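Local coordinates for hypothetical protein (Staphylococcus aureus subsp. aureus, PDB 2IL5), which is of unknown function but belongs to the Activator of Hsp90 ATPase homolog 1-like family, whose Bet v 1-like fold suggests a possible ligand-binding role, at residues F43-I53 / K62-R70. Numbering follows the deposited sequence.
Sequences FMTSARTNKEI and KYRIVDQQR
Asp67 OD1 accepts two hydroxyl hydrogen bonds from the loop preceding strand 50-55: Thr45 OG1 approaches from above the carboxylate plane at 2.5 Å, and Thr49 OG1 lies on the syn side at 2.7 Å. The Asp67 side chain reaches this loop because chi1 (-169°) swings CG to the side opposite the backbone N. Asn50 ND2 donates to both Thr45 OG1 and Glu52 O, tying loop to strand. Among backbone bonds, Gln68 N donates to Thr49 O, while Val66 O receives Lys51 N at 2.8 Å and, weakly, Glu52 N. Val66 N returns a nearly straight bond to Glu52 O (2.8 Å, 176°). On the face bearing Val66, Glu52 extends beyond CG so that OE1 meets the guanidinium edge of Arg64 in a salt bridge, 2.8 Å from NH2. On the opposite face, which also carries Asn50 and Asp67, Ile65 CD1 sits at the Phe43 ring edge, 3.7 Å from Phe43 CD1, while Ile65 CG2 packs on Thr45 CB and Ile65 CG1 on Ile53 CG1. Phe43 also packs on Met92 and Ile94 of strand 89-94. Lys51 and Glu52, both opposite Val66, form a classic beta bulge in an edge hairpin of the antiparallel sheet, which with long helix 136-166 fits a Bet v 1-like fold.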
# COMPACT_ATOMS: atom_id res chain seq x y z
N PHE A 43 -6.26 -3.66 2.25
CA PHE A 43 -4.86 -3.23 2.39
C PHE A 43 -4.02 -4.32 3.03
O PHE A 43 -4.02 -4.44 4.25
CB PHE A 43 -4.78 -1.94 3.20
CG PHE A 43 -3.44 -1.31 3.17
CD1 PHE A 43 -2.54 -1.49 4.22
CD2 PHE A 43 -3.05 -0.55 2.07
CE1 PHE A 43 -1.26 -0.92 4.18
CE2 PHE A 43 -1.77 0.03 2.02
CZ PHE A 43 -0.89 -0.16 3.09
N MSE A 44 -3.32 -5.09 2.19
CA MSE A 44 -2.50 -6.26 2.57
C MSE A 44 -3.29 -7.34 3.29
O MSE A 44 -2.73 -8.21 3.94
CB MSE A 44 -1.31 -5.84 3.44
CG MSE A 44 -0.62 -4.57 3.02
SE MSE A 44 0.80 -4.89 1.77
CE MSE A 44 1.93 -6.16 2.74
N THR A 45 -4.60 -7.27 3.17
CA THR A 45 -5.45 -8.23 3.82
C THR A 45 -6.82 -8.28 3.12
O THR A 45 -7.00 -7.62 2.08
CB THR A 45 -5.52 -7.87 5.30
OG1 THR A 45 -6.07 -8.96 6.05
CG2 THR A 45 -6.29 -6.57 5.52
N SER A 46 -7.75 -9.07 3.64
CA SER A 46 -9.14 -9.04 3.14
C SER A 46 -10.10 -9.42 4.26
O SER A 46 -9.65 -9.87 5.33
CB SER A 46 -9.33 -9.96 1.91
OG SER A 46 -9.17 -11.30 2.29
N ALA A 47 -11.40 -9.22 4.02
CA ALA A 47 -12.42 -9.54 4.99
C ALA A 47 -12.26 -10.94 5.57
O ALA A 47 -12.33 -11.12 6.79
CB ALA A 47 -13.85 -9.37 4.39
N ARG A 48 -12.01 -11.92 4.69
CA ARG A 48 -11.93 -13.32 5.11
C ARG A 48 -10.62 -13.79 5.68
O ARG A 48 -10.62 -14.70 6.49
CB ARG A 48 -12.39 -14.27 4.00
CG ARG A 48 -13.88 -14.42 4.05
CD ARG A 48 -14.40 -15.32 2.96
NE ARG A 48 -14.41 -16.75 3.28
CZ ARG A 48 -15.23 -17.34 4.15
NH1 ARG A 48 -15.17 -18.65 4.33
NH2 ARG A 48 -16.09 -16.63 4.85
N THR A 49 -9.50 -13.20 5.25
CA THR A 49 -8.21 -13.63 5.77
C THR A 49 -7.70 -12.76 6.94
O THR A 49 -6.76 -13.16 7.65
CB THR A 49 -7.17 -13.70 4.65
OG1 THR A 49 -7.04 -12.41 4.02
CG2 THR A 49 -7.59 -14.78 3.63
N ASN A 50 -8.32 -11.60 7.16
CA ASN A 50 -7.87 -10.75 8.25
C ASN A 50 -8.04 -11.39 9.64
O ASN A 50 -9.13 -11.87 9.98
CB ASN A 50 -8.51 -9.38 8.21
CG ASN A 50 -7.82 -8.39 9.13
OD1 ASN A 50 -8.45 -7.87 10.06
ND2 ASN A 50 -6.50 -8.14 8.90
N LYS A 51 -6.95 -11.37 10.41
CA LYS A 51 -6.89 -11.92 11.76
C LYS A 51 -7.03 -10.81 12.78
O LYS A 51 -7.88 -10.87 13.67
CB LYS A 51 -5.54 -12.58 11.98
CG LYS A 51 -5.41 -13.97 11.54
CD LYS A 51 -4.28 -14.62 12.30
CE LYS A 51 -4.74 -15.12 13.68
NZ LYS A 51 -5.79 -16.21 13.62
N GLU A 52 -6.14 -9.82 12.68
CA GLU A 52 -6.23 -8.59 13.46
C GLU A 52 -5.96 -7.41 12.55
O GLU A 52 -5.11 -7.48 11.66
CB GLU A 52 -5.18 -8.52 14.57
CG GLU A 52 -5.09 -9.67 15.55
CD GLU A 52 -3.87 -9.52 16.48
OE1 GLU A 52 -3.45 -8.36 16.76
OE2 GLU A 52 -3.32 -10.56 16.92
N ILE A 53 -6.66 -6.32 12.82
CA ILE A 53 -6.27 -4.99 12.37
C ILE A 53 -6.46 -3.95 13.48
O ILE A 53 -7.55 -3.80 14.04
CB ILE A 53 -7.01 -4.58 11.06
CG1 ILE A 53 -6.61 -3.16 10.64
CG2 ILE A 53 -8.54 -4.78 11.22
CD1 ILE A 53 -6.99 -2.77 9.25
N LYS A 62 0.36 4.42 14.73
CA LYS A 62 0.70 3.08 14.24
C LYS A 62 -0.48 2.32 13.65
O LYS A 62 -1.63 2.51 14.08
CB LYS A 62 1.34 2.27 15.37
CG LYS A 62 1.69 0.82 14.95
CD LYS A 62 2.31 0.00 16.09
CE LYS A 62 2.31 -1.47 15.73
NZ LYS A 62 2.76 -2.29 16.90
N TYR A 63 -0.21 1.47 12.67
CA TYR A 63 -1.18 0.48 12.27
C TYR A 63 -0.52 -0.90 12.31
O TYR A 63 0.70 -1.03 12.10
CB TYR A 63 -1.83 0.78 10.91
CG TYR A 63 -0.89 0.57 9.75
CD1 TYR A 63 -0.08 1.62 9.28
CD2 TYR A 63 -0.77 -0.69 9.15
CE1 TYR A 63 0.81 1.41 8.23
CE2 TYR A 63 0.11 -0.92 8.12
CZ TYR A 63 0.90 0.13 7.65
OH TYR A 63 1.77 -0.13 6.61
N ARG A 64 -1.35 -1.91 12.61
CA ARG A 64 -0.88 -3.29 12.65
C ARG A 64 -1.91 -4.27 12.04
O ARG A 64 -3.01 -4.43 12.56
CB ARG A 64 -0.54 -3.68 14.08
CG ARG A 64 0.08 -5.02 14.16
CD ARG A 64 0.30 -5.42 15.61
NE ARG A 64 1.10 -6.65 15.69
CZ ARG A 64 0.58 -7.84 15.97
NH1 ARG A 64 1.35 -8.91 16.02
NH2 ARG A 64 -0.72 -7.94 16.21
N ILE A 65 -1.53 -4.90 10.93
CA ILE A 65 -2.39 -5.85 10.22
C ILE A 65 -1.77 -7.24 10.30
O ILE A 65 -0.58 -7.44 9.97
CB ILE A 65 -2.57 -5.44 8.74
CG1 ILE A 65 -3.22 -4.05 8.66
CG2 ILE A 65 -3.34 -6.53 7.98
CD1 ILE A 65 -3.30 -3.42 7.28
N VAL A 66 -2.58 -8.20 10.77
CA VAL A 66 -2.23 -9.62 10.81
C VAL A 66 -3.15 -10.38 9.82
O VAL A 66 -4.36 -10.37 9.95
CB VAL A 66 -2.36 -10.17 12.23
CG1 VAL A 66 -1.88 -11.58 12.32
CG2 VAL A 66 -1.60 -9.29 13.22
N ASP A 67 -2.55 -10.99 8.81
CA ASP A 67 -3.28 -11.61 7.72
C ASP A 67 -2.97 -13.10 7.69
O ASP A 67 -1.78 -13.50 7.70
CB ASP A 67 -2.89 -10.97 6.38
CG ASP A 67 -3.82 -11.39 5.24
OD1 ASP A 67 -5.05 -11.18 5.34
OD2 ASP A 67 -3.33 -11.95 4.24
N GLN A 68 -4.04 -13.90 7.68
CA GLN A 68 -3.99 -15.35 7.57
C GLN A 68 -3.55 -15.86 6.19
O GLN A 68 -4.20 -15.62 5.19
CB GLN A 68 -5.36 -15.94 7.93
CG GLN A 68 -5.38 -17.46 8.15
CD GLN A 68 -4.54 -17.88 9.32
OE1 GLN A 68 -3.45 -18.43 9.16
NE2 GLN A 68 -5.04 -17.62 10.52
N GLN A 69 -2.43 -16.56 6.16
CA GLN A 69 -1.96 -17.28 4.98
C GLN A 69 -2.19 -18.77 5.16
O GLN A 69 -2.72 -19.18 6.18
CB GLN A 69 -0.47 -17.00 4.77
CG GLN A 69 -0.13 -15.50 4.66
CD GLN A 69 -0.42 -14.98 3.28
OE1 GLN A 69 -1.55 -14.57 2.97
NE2 GLN A 69 0.60 -14.97 2.42
N ARG A 70 -1.76 -19.57 4.19
CA ARG A 70 -1.98 -21.01 4.21
C ARG A 70 -1.23 -21.73 5.35
O ARG A 70 -0.28 -21.19 5.93
CB ARG A 70 -1.67 -21.63 2.83
CG ARG A 70 -2.61 -21.15 1.74
CD ARG A 70 -2.48 -21.98 0.51
NE ARG A 70 -3.10 -23.28 0.67
CZ ARG A 70 -4.39 -23.57 0.44
NH1 ARG A 70 -4.83 -24.79 0.62
NH2 ARG A 70 -5.23 -22.63 0.04